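Local coordinates for MaoC family protein (Mycobacterium tuberculosis H37Rv, PDB 3KHP) that probably acts as an (R)-specific 3-hydroxyacyl-thioester dehydratase (enoyl-CoA hydratase 2), interconverting trans-2-enoyl and (3R)-3-hydroxyacyl thioesters, at residues A[244-249]-A[273-278]; A[105-110]-A[254-259]; A[44-49]-A[62-67]; A[38-43]-A[79-84]; A[69-74]-A[112-117]. One frame throughout, in Å; residues are numbered along the deposited sequence. Where two conformers were deposited one is given.

Interaction 1: A[244-249]-A[273-278]; sequences AELGGG and TVIWRT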
# COMPACT_ATOMS: atom_id res chain seq x y z
N ALA A 244 -14.86 12.07 -8.89
CA ALA A 244 -15.94 11.40 -9.58
C ALA A 244 -17.13 12.35 -9.86
O ALA A 244 -17.58 12.48 -11.00
CB ALA A 244 -16.42 10.15 -8.80
N GLU A 245 -17.63 12.97 -8.82
CA GLU A 245 -18.88 13.71 -8.92
C GLU A 245 -18.77 15.04 -9.68
O GLU A 245 -19.66 15.36 -10.44
CB GLU A 245 -19.43 14.02 -7.53
CG GLU A 245 -20.61 15.02 -7.57
CD GLU A 245 -21.81 14.48 -8.36
OE1 GLU A 245 -21.92 13.26 -8.51
OE2 GLU A 245 -22.65 15.27 -8.81
N LEU A 246 -17.71 15.81 -9.39
CA LEU A 246 -17.48 17.16 -9.91
C LEU A 246 -16.46 17.20 -11.01
O LEU A 246 -16.52 18.05 -11.87
CB LEU A 246 -16.95 18.10 -8.80
CG LEU A 246 -17.83 18.32 -7.56
CD1 LEU A 246 -17.07 19.12 -6.47
CD2 LEU A 246 -19.16 18.99 -7.96
N GLY A 247 -15.49 16.30 -10.98
CA GLY A 247 -14.45 16.30 -11.99
C GLY A 247 -14.69 15.34 -13.16
O GLY A 247 -13.87 15.22 -14.04
N GLY A 248 -15.80 14.63 -13.11
CA GLY A 248 -16.17 13.75 -14.19
C GLY A 248 -15.22 12.59 -14.27
O GLY A 248 -15.03 12.02 -15.34
N GLY A 249 -14.63 12.24 -13.14
CA GLY A 249 -13.66 11.16 -13.05
C GLY A 249 -12.33 11.55 -13.62
O GLY A 249 -11.48 10.71 -13.80
N THR A 273 -19.53 11.59 1.46
CA THR A 273 -19.19 12.94 1.11
C THR A 273 -20.39 13.64 0.46
O THR A 273 -20.84 13.27 -0.62
CB THR A 273 -18.01 12.95 0.22
OG1 THR A 273 -16.95 12.32 0.91
CG2 THR A 273 -17.59 14.35 -0.10
N VAL A 274 -20.90 14.65 1.16
CA VAL A 274 -22.06 15.41 0.74
C VAL A 274 -21.61 16.72 0.13
O VAL A 274 -20.83 17.45 0.71
CB VAL A 274 -23.05 15.69 1.91
CG1 VAL A 274 -23.88 14.47 2.15
CG2 VAL A 274 -22.34 16.13 3.19
N ILE A 275 -22.11 16.98 -1.06
CA ILE A 275 -21.57 18.02 -1.89
C ILE A 275 -22.70 18.98 -2.30
O ILE A 275 -23.84 18.56 -2.47
CB ILE A 275 -20.93 17.41 -3.14
CG1 ILE A 275 -19.87 16.35 -2.75
CG2 ILE A 275 -20.32 18.50 -4.02
CD1 ILE A 275 -19.31 15.56 -3.94
N TRP A 276 -22.35 20.26 -2.45
CA TRP A 276 -23.27 21.28 -2.91
C TRP A 276 -22.56 22.08 -3.95
O TRP A 276 -21.52 22.69 -3.64
CB TRP A 276 -23.63 22.26 -1.77
CG TRP A 276 -24.50 21.74 -0.70
CD1 TRP A 276 -25.84 21.91 -0.59
CD2 TRP A 276 -24.10 20.98 0.44
NE1 TRP A 276 -26.31 21.29 0.55
CE2 TRP A 276 -25.25 20.71 1.19
CE3 TRP A 276 -22.87 20.50 0.89
CZ2 TRP A 276 -25.21 19.98 2.37
CZ3 TRP A 276 -22.85 19.78 2.07
CH2 TRP A 276 -24.00 19.53 2.79
N ARG A 277 -23.09 22.08 -5.18
CA ARG A 277 -22.59 22.96 -6.23
C ARG A 277 -23.06 24.38 -5.94
O ARG A 277 -24.24 24.63 -5.75
CB ARG A 277 -23.07 22.51 -7.62
CG ARG A 277 -22.40 21.25 -8.10
CD ARG A 277 -22.99 20.77 -9.41
NE ARG A 277 -22.22 19.66 -9.97
CZ ARG A 277 -22.47 18.38 -9.72
NH1 ARG A 277 -23.47 18.03 -8.92
NH2 ARG A 277 -21.72 17.45 -10.29
N THR A 278 -22.13 25.30 -5.86
CA THR A 278 -22.51 26.65 -5.46
C THR A 278 -22.42 27.65 -6.60
O THR A 278 -23.23 28.53 -6.69
CB THR A 278 -21.64 27.14 -4.25
OG1 THR A 278 -20.27 27.19 -4.63
CG2 THR A 278 -21.83 26.24 -3.06
O HOH W 1 -19.19 18.44 -12.43
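The last turn of the hot-dog helix 231-245 is tied to strand 271-279 by a salt bridge between Glu245 and Arg277 in one of its two deposited conformers; the other need not keep it. Both terminal nitrogens of the guanidinium grip a single oxygen: Arg277 NH2 lies 2.8 Å from Glu245 OE2, and NH1 lies 2.9 Å from that same OE2. The two groups do not lie flat together, since their planes stand 70° apart. OE2 stays close to the guanidinium plane, meets NH1 with its anti lone pair and takes NH2 from above the carboxylate plane. A bend in the glutamate at chi2 (61°) turns the carboxylate across the extended arginine chain. One face of the guanidinium is covered by Leu246, whose CD2 sits 3.7 Å from Arg277 NE. Beside the ion pair the contact turns apolar: Ile275 CD1 reaches 3.9 Å to Glu245 CG, and its CG2 lies 4.1 Å from Leu246 CD1. A water bonded to Leu246 O adds a weak link to Arg277 NH2. Ala188 and Ile190 of strand 188-192 touch Glu245. The contact fastens the C-terminal end of the helix that packs on the sheet in the hot-dog fold of MaoC-like domains.

Interaction 2: A[105-110]-A[254-259]; sequences GIRLHA and ITSIAA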
# COMPACT_ATOMS: atom_id res chain seq x y z
N GLY A 105 -5.24 22.00 2.80
CA GLY A 105 -5.63 22.50 1.50
C GLY A 105 -4.57 22.09 0.49
O GLY A 105 -3.38 21.93 0.84
N ILE A 106 -5.00 21.86 -0.74
CA ILE A 106 -4.07 21.64 -1.80
C ILE A 106 -4.52 22.48 -2.98
O ILE A 106 -5.67 22.77 -3.12
CB ILE A 106 -3.94 20.16 -2.20
CG1 ILE A 106 -5.23 19.68 -2.85
CG2 ILE A 106 -3.56 19.26 -1.01
CD1 ILE A 106 -5.14 18.30 -3.35
N ARG A 107 -3.60 22.90 -3.83
CA ARG A 107 -3.99 23.57 -5.07
C ARG A 107 -3.07 23.05 -6.16
O ARG A 107 -1.86 23.02 -5.97
CB ARG A 107 -3.89 25.10 -4.91
CG ARG A 107 -4.20 25.89 -6.15
CD ARG A 107 -4.40 27.41 -5.86
NE ARG A 107 -5.49 27.63 -4.92
CZ ARG A 107 -6.76 27.84 -5.25
NH1 ARG A 107 -7.13 27.89 -6.53
NH2 ARG A 107 -7.66 28.00 -4.30
N LEU A 108 -3.64 22.64 -7.29
CA LEU A 108 -2.83 22.10 -8.39
C LEU A 108 -2.87 23.07 -9.58
O LEU A 108 -3.88 23.70 -9.84
CB LEU A 108 -3.33 20.71 -8.81
CG LEU A 108 -2.91 19.48 -7.96
CD1 LEU A 108 -1.39 19.24 -7.91
CD2 LEU A 108 -3.48 19.63 -6.58
N HIS A 109 -1.75 23.17 -10.28
CA HIS A 109 -1.60 24.03 -11.44
C HIS A 109 -1.30 23.26 -12.69
O HIS A 109 -1.32 23.82 -13.79
CB HIS A 109 -0.47 25.01 -11.17
CG HIS A 109 -0.76 25.87 -10.00
ND1 HIS A 109 -1.62 26.95 -10.08
CD2 HIS A 109 -0.42 25.75 -8.70
CE1 HIS A 109 -1.75 27.49 -8.88
NE2 HIS A 109 -1.02 26.79 -8.02
N ALA A 110 -1.02 21.98 -12.50
CA ALA A 110 -0.88 21.02 -13.58
C ALA A 110 -1.24 19.63 -13.05
O ALA A 110 -1.32 19.42 -11.84
CB ALA A 110 0.56 21.04 -14.14
N ILE A 254 -9.93 18.65 -10.99
CA ILE A 254 -10.00 19.24 -9.64
C ILE A 254 -8.79 20.12 -9.39
O ILE A 254 -7.65 19.66 -9.43
CB ILE A 254 -10.12 18.21 -8.50
CG1 ILE A 254 -11.25 17.19 -8.77
CG2 ILE A 254 -10.44 18.94 -7.17
CD1 ILE A 254 -12.62 17.77 -8.95
N THR A 255 -9.05 21.40 -9.15
CA THR A 255 -8.00 22.41 -9.00
C THR A 255 -7.56 22.58 -7.53
O THR A 255 -6.35 22.56 -7.23
CB THR A 255 -8.51 23.74 -9.56
OG1 THR A 255 -8.77 23.56 -10.95
CG2 THR A 255 -7.44 24.84 -9.41
N SER A 256 -8.51 22.75 -6.62
CA SER A 256 -8.18 22.91 -5.21
C SER A 256 -9.17 22.14 -4.35
O SER A 256 -10.32 22.04 -4.73
CB SER A 256 -8.21 24.39 -4.81
OG SER A 256 -9.54 24.93 -4.95
N ILE A 257 -8.72 21.69 -3.18
CA ILE A 257 -9.56 21.07 -2.15
C ILE A 257 -9.06 21.48 -0.76
O ILE A 257 -7.89 21.38 -0.48
CB ILE A 257 -9.46 19.53 -2.17
CG1 ILE A 257 -9.77 18.96 -3.56
CG2 ILE A 257 -10.35 18.90 -1.09
CD1 ILE A 257 -9.28 17.49 -3.74
N ALA A 258 -9.97 21.87 0.12
CA ALA A 258 -9.64 22.26 1.46
C ALA A 258 -10.67 21.68 2.37
O ALA A 258 -11.87 21.66 2.03
CB ALA A 258 -9.62 23.87 1.64
N ALA A 259 -10.24 21.22 3.54
CA ALA A 259 -11.18 20.78 4.54
C ALA A 259 -10.59 20.83 5.95
O ALA A 259 -9.38 20.81 6.12
CB ALA A 259 -11.68 19.38 4.22
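Arg107 lays one face of its guanidinium over Ser256, whose CB stands 3.6 Å above that plane and off toward its rim, while Arg107 NH2 comes no nearer than 3.7 Å to Ser256 OG. A bend at chi3 (-59°) folds the arginine chain back over the neighbouring strand. Its charge is answered by Glu307, which forms a salt bridge with NH1. The backbones beneath run antiparallel, their axes 170° apart. Ile106 and Ile257 form the hydrogen-bonded pair: Ile106 N reaches Ile257 O at 2.9 Å, and Ile257 N returns a bond to Ile106 O at 3.2 Å. A third bond, 2.7 Å from Leu108 N to Thr255 O, continues the pairing. On the face away from Arg107 the two isoleucines meet through their ends, Ile106 CD1 and Ile257 CD1 lying 4.2 Å apart. Thr255 and Ser256 make a classic beta bulge, both set against Glu307. The pair joins the hydratase 2 N-terminal half to the MaoC-like half: strand 152-162 flanks 103-108, strand 298-308 flanks 254-261, and Tyr235 of helix 231-245 packs on Ile106 and hydrogen-bonds Ile257 O.

Interaction 3: A[44-49]-A[62-67]; sequences DTLLYA and TTENSH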
# COMPACT_ATOMS: atom_id res chain seq x y z
N ASP A 44 4.48 4.35 -6.58
CA ASP A 44 4.10 5.20 -5.48
C ASP A 44 2.69 5.75 -5.68
O ASP A 44 1.94 5.84 -4.72
CB ASP A 44 5.08 6.38 -5.34
CG ASP A 44 6.45 5.93 -5.00
OD1 ASP A 44 6.57 5.28 -3.96
OD2 ASP A 44 7.42 6.17 -5.76
N THR A 45 2.36 6.16 -6.90
CA THR A 45 1.08 6.86 -7.12
C THR A 45 -0.02 5.82 -7.19
O THR A 45 -1.12 6.05 -6.73
CB THR A 45 1.11 7.76 -8.37
OG1 THR A 45 1.84 7.11 -9.42
CG2 THR A 45 1.79 9.13 -8.07
N LEU A 46 0.31 4.64 -7.71
CA LEU A 46 -0.59 3.51 -7.66
C LEU A 46 -0.84 3.11 -6.20
O LEU A 46 -1.99 2.96 -5.79
CB LEU A 46 0.02 2.31 -8.44
CG LEU A 46 0.11 2.48 -9.97
CD1 LEU A 46 1.02 1.45 -10.56
CD2 LEU A 46 -1.28 2.51 -10.64
N LEU A 47 0.23 2.93 -5.43
CA LEU A 47 0.10 2.54 -4.03
C LEU A 47 -0.73 3.52 -3.22
O LEU A 47 -1.48 3.11 -2.31
CB LEU A 47 1.49 2.38 -3.39
CG LEU A 47 1.50 1.86 -1.96
CD1 LEU A 47 0.63 0.64 -1.79
CD2 LEU A 47 2.95 1.56 -1.49
N TYR A 48 -0.58 4.81 -3.54
CA TYR A 48 -1.32 5.88 -2.85
C TYR A 48 -2.78 5.72 -3.19
O TYR A 48 -3.63 5.76 -2.30
CB TYR A 48 -0.81 7.28 -3.27
CG TYR A 48 -1.68 8.41 -2.75
CD1 TYR A 48 -1.49 8.92 -1.47
CD2 TYR A 48 -2.68 8.96 -3.51
CE1 TYR A 48 -2.32 9.89 -0.95
CE2 TYR A 48 -3.50 9.96 -3.00
CZ TYR A 48 -3.29 10.44 -1.74
OH TYR A 48 -4.06 11.44 -1.23
N ALA A 49 -3.09 5.60 -4.48
CA ALA A 49 -4.48 5.39 -4.91
C ALA A 49 -5.14 4.24 -4.13
O ALA A 49 -6.23 4.40 -3.63
CB ALA A 49 -4.55 5.11 -6.43
N THR A 62 -5.58 2.88 -10.42
CA THR A 62 -4.90 1.69 -9.87
C THR A 62 -4.08 0.84 -10.86
O THR A 62 -3.49 -0.18 -10.48
CB THR A 62 -5.93 0.84 -9.19
OG1 THR A 62 -7.03 0.60 -10.10
CG2 THR A 62 -6.47 1.61 -7.98
N THR A 63 -4.03 1.25 -12.12
CA THR A 63 -3.22 0.58 -13.11
C THR A 63 -2.59 1.56 -14.10
O THR A 63 -3.17 2.63 -14.41
CB THR A 63 -4.03 -0.46 -13.94
OG1 THR A 63 -5.02 0.21 -14.76
CG2 THR A 63 -4.67 -1.53 -13.03
N GLU A 64 -1.43 1.16 -14.61
CA GLU A 64 -0.68 1.95 -15.58
C GLU A 64 -0.67 1.39 -16.99
O GLU A 64 -0.27 2.12 -17.92
CB GLU A 64 0.76 2.10 -15.12
CG GLU A 64 1.69 0.97 -15.44
CD GLU A 64 1.45 -0.28 -14.62
OE1 GLU A 64 0.40 -0.42 -13.94
OE2 GLU A 64 2.33 -1.16 -14.68
N ASN A 65 -1.03 0.11 -17.15
CA ASN A 65 -0.88 -0.61 -18.42
C ASN A 65 -2.14 -1.30 -18.89
O ASN A 65 -2.08 -2.27 -19.63
CB ASN A 65 0.28 -1.61 -18.37
CG ASN A 65 0.12 -2.64 -17.30
OD1 ASN A 65 -0.78 -2.57 -16.44
ND2 ASN A 65 1.03 -3.64 -17.32
N SER A 66 -3.29 -0.78 -18.47
CA SER A 66 -4.57 -1.33 -18.86
C SER A 66 -4.96 -0.74 -20.21
O SER A 66 -4.56 0.38 -20.54
CB SER A 66 -5.63 -1.06 -17.79
OG SER A 66 -5.37 -1.84 -16.62
N HIS A 67 -5.69 -1.52 -20.99
CA HIS A 67 -5.98 -1.22 -22.38
C HIS A 67 -6.86 0.03 -22.45
O HIS A 67 -7.92 0.08 -21.83
CB HIS A 67 -6.69 -2.41 -23.06
CG HIS A 67 -7.14 -2.12 -24.45
ND1 HIS A 67 -8.45 -1.80 -24.75
CD2 HIS A 67 -6.45 -2.01 -25.61
CE1 HIS A 67 -8.54 -1.52 -26.04
NE2 HIS A 67 -7.34 -1.63 -26.58
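The peptide group linking Thr62 to Thr63 carries a methyl of Leu46 on one face: CD2 stands almost straight above the plane, 3.3 Å from Thr62 C and 3.4 Å from Thr63 N. The second flat group, the carboxylate of Glu64, is likewise met from above its plane, Leu46 CD1 coming down over it to 3.9 Å from OE1. The carboxylate oxygens turn to the other copy of the protein, OE1 forming a salt bridge with Arg203 and OE2 with Arg208 of the second subunit. This is helix-on-loop packing in the hydratase 2 N-terminal half: helix 42-51 lies against the end of helix 59-62 and the loop that leaves it, at the dimer interface.

Leu46 carries the contact by splitting its two methyls between backbone and acid. With CG anti to the carbonyl carbon (chi1 -69°), the side chain reaches out from the helix and sets CD2 on the Thr62-Thr63 peptide and CD1 over the Glu64 carboxylate. Glu64, bent at chi2 (-72°), crosses it at about a right angle. The fit over the peptide is tight, and it presses an apolar group on a polar one without a bond between them. Leu200 of the second subunit packs on both Thr62 and Thr63, so the start of the loop touches both its own helix and the second subunit.

One turn further along the helix, Ala49 closes the contact. Thr62 leads its CB away from the helix and gives its hydroxyl to Gly55 O, yet its methyl CG2 still lies 4.3 Å from Ala49 CB.

Interaction 4: A[38-43]-A[79-84]; sequences FEWTDR and VICCPA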
# COMPACT_ATOMS: atom_id res chain seq x y z
N PHE A 38 11.41 15.89 -3.98
CA PHE A 38 10.55 14.73 -3.81
C PHE A 38 10.40 14.02 -5.16
O PHE A 38 9.94 14.64 -6.12
CB PHE A 38 9.20 15.15 -3.24
CG PHE A 38 9.22 15.49 -1.76
CD1 PHE A 38 8.71 14.61 -0.82
CD2 PHE A 38 9.76 16.69 -1.31
CE1 PHE A 38 8.72 14.91 0.54
CE2 PHE A 38 9.76 17.00 0.04
CZ PHE A 38 9.24 16.11 0.96
N GLU A 39 10.79 12.75 -5.21
CA GLU A 39 10.73 11.92 -6.39
C GLU A 39 9.86 10.71 -6.13
O GLU A 39 9.89 10.15 -5.05
CB GLU A 39 12.11 11.37 -6.72
CG GLU A 39 13.14 12.37 -7.12
CD GLU A 39 14.28 11.69 -7.86
OE1 GLU A 39 15.40 11.63 -7.31
OE2 GLU A 39 14.02 11.16 -8.97
N TRP A 40 9.18 10.26 -7.17
CA TRP A 40 8.29 9.12 -7.07
C TRP A 40 8.20 8.42 -8.42
O TRP A 40 8.47 9.04 -9.45
CB TRP A 40 6.93 9.60 -6.58
CG TRP A 40 6.16 10.39 -7.56
CD1 TRP A 40 5.27 9.91 -8.48
CD2 TRP A 40 6.14 11.82 -7.70
NE1 TRP A 40 4.73 10.94 -9.20
CE2 TRP A 40 5.26 12.12 -8.75
CE3 TRP A 40 6.80 12.87 -7.06
CZ2 TRP A 40 5.00 13.42 -9.16
CZ3 TRP A 40 6.55 14.15 -7.47
CH2 TRP A 40 5.66 14.42 -8.51
N THR A 41 7.85 7.14 -8.40
CA THR A 41 7.61 6.36 -9.62
C THR A 41 6.15 5.98 -9.61
O THR A 41 5.40 6.32 -8.66
CB THR A 41 8.44 5.07 -9.67
OG1 THR A 41 8.04 4.22 -8.59
CG2 THR A 41 9.98 5.39 -9.59
N ASP A 42 5.72 5.26 -10.66
CA ASP A 42 4.30 4.93 -10.77
C ASP A 42 3.86 4.02 -9.64
O ASP A 42 2.70 4.02 -9.25
CB ASP A 42 3.91 4.35 -12.14
CG ASP A 42 4.67 3.08 -12.52
OD1 ASP A 42 5.38 2.48 -11.70
OD2 ASP A 42 4.54 2.67 -13.69
N ARG A 43 4.77 3.24 -9.12
CA ARG A 43 4.42 2.38 -7.99
C ARG A 43 3.88 3.19 -6.81
O ARG A 43 2.97 2.76 -6.13
CB ARG A 43 5.65 1.63 -7.55
CG ARG A 43 5.41 0.59 -6.51
CD ARG A 43 6.72 0.21 -6.00
NE ARG A 43 6.73 -1.06 -5.31
CZ ARG A 43 7.55 -1.33 -4.30
NH1 ARG A 43 8.39 -0.40 -3.86
NH2 ARG A 43 7.52 -2.53 -3.71
N VAL A 79 -0.28 16.06 -1.03
CA VAL A 79 0.11 15.99 0.37
C VAL A 79 1.30 15.09 0.63
O VAL A 79 1.99 15.27 1.63
CB VAL A 79 -1.06 15.63 1.30
CG1 VAL A 79 -2.23 16.65 1.12
CG2 VAL A 79 -1.49 14.19 1.11
N ILE A 80 1.62 14.19 -0.31
CA ILE A 80 2.77 13.34 -0.18
C ILE A 80 4.00 13.85 -0.92
O ILE A 80 5.08 13.78 -0.38
CB ILE A 80 2.47 11.96 -0.72
CG1 ILE A 80 1.21 11.36 -0.06
CG2 ILE A 80 3.71 11.06 -0.55
CD1 ILE A 80 1.32 11.19 1.50
N CYS A 81 3.84 14.35 -2.14
CA CYS A 81 4.96 14.90 -2.94
C CYS A 81 5.20 16.39 -2.78
O CYS A 81 6.15 16.94 -3.35
CB CYS A 81 4.78 14.62 -4.46
SG CYS A 81 3.33 15.32 -5.18
N CYS A 82 4.32 17.07 -2.07
CA CYS A 82 4.52 18.51 -1.81
C CYS A 82 4.12 18.90 -0.39
O CYS A 82 3.35 19.83 -0.22
CB CYS A 82 3.70 19.35 -2.80
SG CYS A 82 4.16 21.13 -2.85
N PRO A 83 4.64 18.18 0.61
CA PRO A 83 4.20 18.39 1.98
C PRO A 83 4.71 19.71 2.56
O PRO A 83 5.88 20.01 2.43
CB PRO A 83 4.81 17.20 2.74
CG PRO A 83 5.97 16.82 1.98
CD PRO A 83 5.78 17.25 0.56
N ALA A 84 3.84 20.49 3.19
CA ALA A 84 4.23 21.73 3.85
C ALA A 84 4.95 21.44 5.19
O ALA A 84 5.39 22.37 5.87
CB ALA A 84 3.00 22.64 4.07
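Phe38 and Trp40 reach from the same side of strand 36-40 toward the end of helix 78-81, and each offers a ring face to a different residue. Phe38 and Pro83 approach each other from opposite directions, in one of two deposited phenylalanine conformers; the other need not keep the contact. The proline CD lies 3.9 Å from the centroid of the phenyl ring and 20° off its normal, a CH-pi contact over the face, and Pro83 CG comes to 3.5 Å from Phe38 CZ. At the root of the same side chain, Cys81 O is 3.5 Å from Phe38 CB.

Trp40 turns its six-membered ring to Cys81. The sulfur SG sits over that face, 4.5 Å from the centroid and 27° off the normal, while Cys81 CB is nearer, 3.5 Å from Trp40 CZ3. The indole takes the cramped chi1 setting between backbone N and carbonyl carbon (70°), and its NE1 is hydrogen-bonded to Pro113 O, which fixes how the ring is turned. Tyr77 meets it edge-to-face.

Strand and helix end are thus joined by dispersion and weak electrostatics over two ring faces; the proline CD, next to nitrogen, is probably slightly polarised, which would suit a pi face.

Interaction 5: A[69-74]-A[112-117]; sequences IDQQVL and LPAAGK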
# COMPACT_ATOMS: atom_id res chain seq x y z
N ILE A 69 -6.33 3.18 -21.22
CA ILE A 69 -6.46 3.93 -19.98
C ILE A 69 -5.06 4.36 -19.57
O ILE A 69 -4.21 3.56 -19.24
CB ILE A 69 -7.09 3.08 -18.88
CG1 ILE A 69 -8.42 2.46 -19.34
CG2 ILE A 69 -7.29 3.92 -17.62
CD1 ILE A 69 -9.05 1.42 -18.38
N ASP A 70 -4.84 5.66 -19.66
CA ASP A 70 -3.60 6.29 -19.15
C ASP A 70 -3.76 6.44 -17.66
O ASP A 70 -4.81 6.84 -17.22
CB ASP A 70 -3.41 7.67 -19.76
CG ASP A 70 -3.12 7.61 -21.22
OD1 ASP A 70 -2.23 6.81 -21.58
OD2 ASP A 70 -3.78 8.34 -21.99
N GLN A 71 -2.71 6.15 -16.90
CA GLN A 71 -2.76 6.40 -15.47
C GLN A 71 -3.02 7.88 -15.21
O GLN A 71 -2.39 8.75 -15.82
CB GLN A 71 -1.46 5.98 -14.77
CG GLN A 71 -1.63 5.92 -13.26
CD GLN A 71 -0.35 5.67 -12.58
OE1 GLN A 71 0.57 5.13 -13.19
NE2 GLN A 71 -0.27 6.03 -11.31
N GLN A 72 -3.97 8.15 -14.33
CA GLN A 72 -4.14 9.44 -13.69
C GLN A 72 -3.70 9.37 -12.19
O GLN A 72 -3.77 8.31 -11.56
CB GLN A 72 -5.62 9.85 -13.72
CG GLN A 72 -6.18 10.02 -15.11
CD GLN A 72 -7.58 10.57 -15.10
OE1 GLN A 72 -7.81 11.66 -14.58
NE2 GLN A 72 -8.52 9.82 -15.67
N VAL A 73 -3.28 10.51 -11.64
CA VAL A 73 -2.81 10.62 -10.26
C VAL A 73 -3.81 11.43 -9.47
O VAL A 73 -4.25 12.48 -9.90
CB VAL A 73 -1.43 11.30 -10.22
CG1 VAL A 73 -0.96 11.47 -8.76
CG2 VAL A 73 -0.45 10.46 -10.98
N LEU A 74 -4.21 10.94 -8.31
CA LEU A 74 -5.17 11.74 -7.55
C LEU A 74 -4.54 13.06 -7.10
O LEU A 74 -3.33 13.14 -6.80
CB LEU A 74 -5.71 10.97 -6.37
CG LEU A 74 -6.53 9.74 -6.75
CD1 LEU A 74 -6.65 8.81 -5.57
CD2 LEU A 74 -7.84 10.15 -7.30
N LEU A 112 -0.46 15.92 -11.84
CA LEU A 112 0.73 15.34 -11.27
C LEU A 112 0.98 14.15 -12.16
O LEU A 112 0.04 13.42 -12.45
CB LEU A 112 0.53 14.94 -9.80
CG LEU A 112 0.28 16.04 -8.76
CD1 LEU A 112 -0.32 15.47 -7.49
CD2 LEU A 112 1.61 16.72 -8.45
N PRO A 113 2.23 13.97 -12.63
CA PRO A 113 2.52 12.80 -13.44
C PRO A 113 2.69 11.53 -12.59
O PRO A 113 3.08 11.61 -11.38
CB PRO A 113 3.85 13.17 -14.10
CG PRO A 113 4.55 14.01 -13.03
CD PRO A 113 3.44 14.76 -12.35
N ALA A 114 2.40 10.39 -13.21
CA ALA A 114 2.46 9.10 -12.53
C ALA A 114 3.80 8.88 -11.87
O ALA A 114 3.88 8.25 -10.82
CB ALA A 114 2.15 7.92 -13.53
N ALA A 115 4.85 9.33 -12.55
CA ALA A 115 6.23 9.31 -12.09
C ALA A 115 6.80 10.71 -12.31
O ALA A 115 6.56 11.31 -13.36
CB ALA A 115 7.06 8.32 -12.88
N GLY A 116 7.59 11.19 -11.36
CA GLY A 116 8.24 12.48 -11.51
C GLY A 116 9.04 12.95 -10.31
O GLY A 116 9.38 12.18 -9.41
N LYS A 117 9.32 14.25 -10.31
CA LYS A 117 10.10 14.91 -9.28
C LYS A 117 9.51 16.29 -9.02
O LYS A 117 9.00 16.94 -9.96
CB LYS A 117 11.54 15.13 -9.73
CG LYS A 117 12.18 13.99 -10.52
CD LYS A 117 13.67 14.31 -10.81
CE LYS A 117 14.44 13.08 -11.34
NZ LYS A 117 13.55 12.10 -12.08
O HOH W 2 -3.27 13.21 -13.44
O HOH W 3 -3.07 14.86 -11.11
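Val73 O receives a hydrogen bond of 2.9 Å from a water that in turn accepts from Leu112 N, also at 2.9 Å. A second water links the same two residues less firmly: it accepts from Val73 N at 3.2 Å and has a weak bond to Leu112 O. The two segments are therefore linked through water, with no direct backbone bond between them. This is loop-against-loop packing in the hydratase 2 N-terminal half of the double hot-dog fold, between the loop before helix 78-81 and the turn that leads into strand 116-129.

Beside the waters, Val73 supplies the apolar part of the contact. Its side chain crosses that of Leu112 at about a right angle and divides its branches: CG1, anti to the backbone N (chi1 178°), lies 3.9 Å from Leu112 CB, while CG2 presses to 3.3 Å on Leu112 O and also touches Ala114 CA.

Gln71 stretches out, extended beyond CG, until its amide lies against Ala114, with OE1 only 3.2 Å from the methyl CB. The other end of the amide, NE2, has a weak hydrogen bond to Thr45 OG1, and the same hydroxyl is bonded to Ala114 O, so one threonine of helix 42-51 reaches both loops. At the far end of the contact, Leu112 CD1 rests 3.9 Å from Leu74 O.

Overall arrangement
Interactions 3, 4 and 5 cluster in the N-terminal half and share neighbours: Thr45 CG2 packs on Trp40 CD1, Tyr48 on Ile80, and Trp40 N bonds Gly116 O. Interactions 3 and 4 both use helix 42-51 and touch the second subunit; of the five, interaction 3 is the most buried in its touching residues, and apolar, whereas interaction 4 rests on aromatic faces meeting a proline and a cysteine. Interaction 2 lies nearest the chain's centre, where strands from the two halves pair by regular backbone bonds; Val79 of 79-84 packs on its Ile106. Interaction 1, farther out in the MaoC-like half, relies on a partly exposed ion pair. Interaction 5, also peripheral, substitutes waters for direct bonds, and its Gln72 touches Gly249.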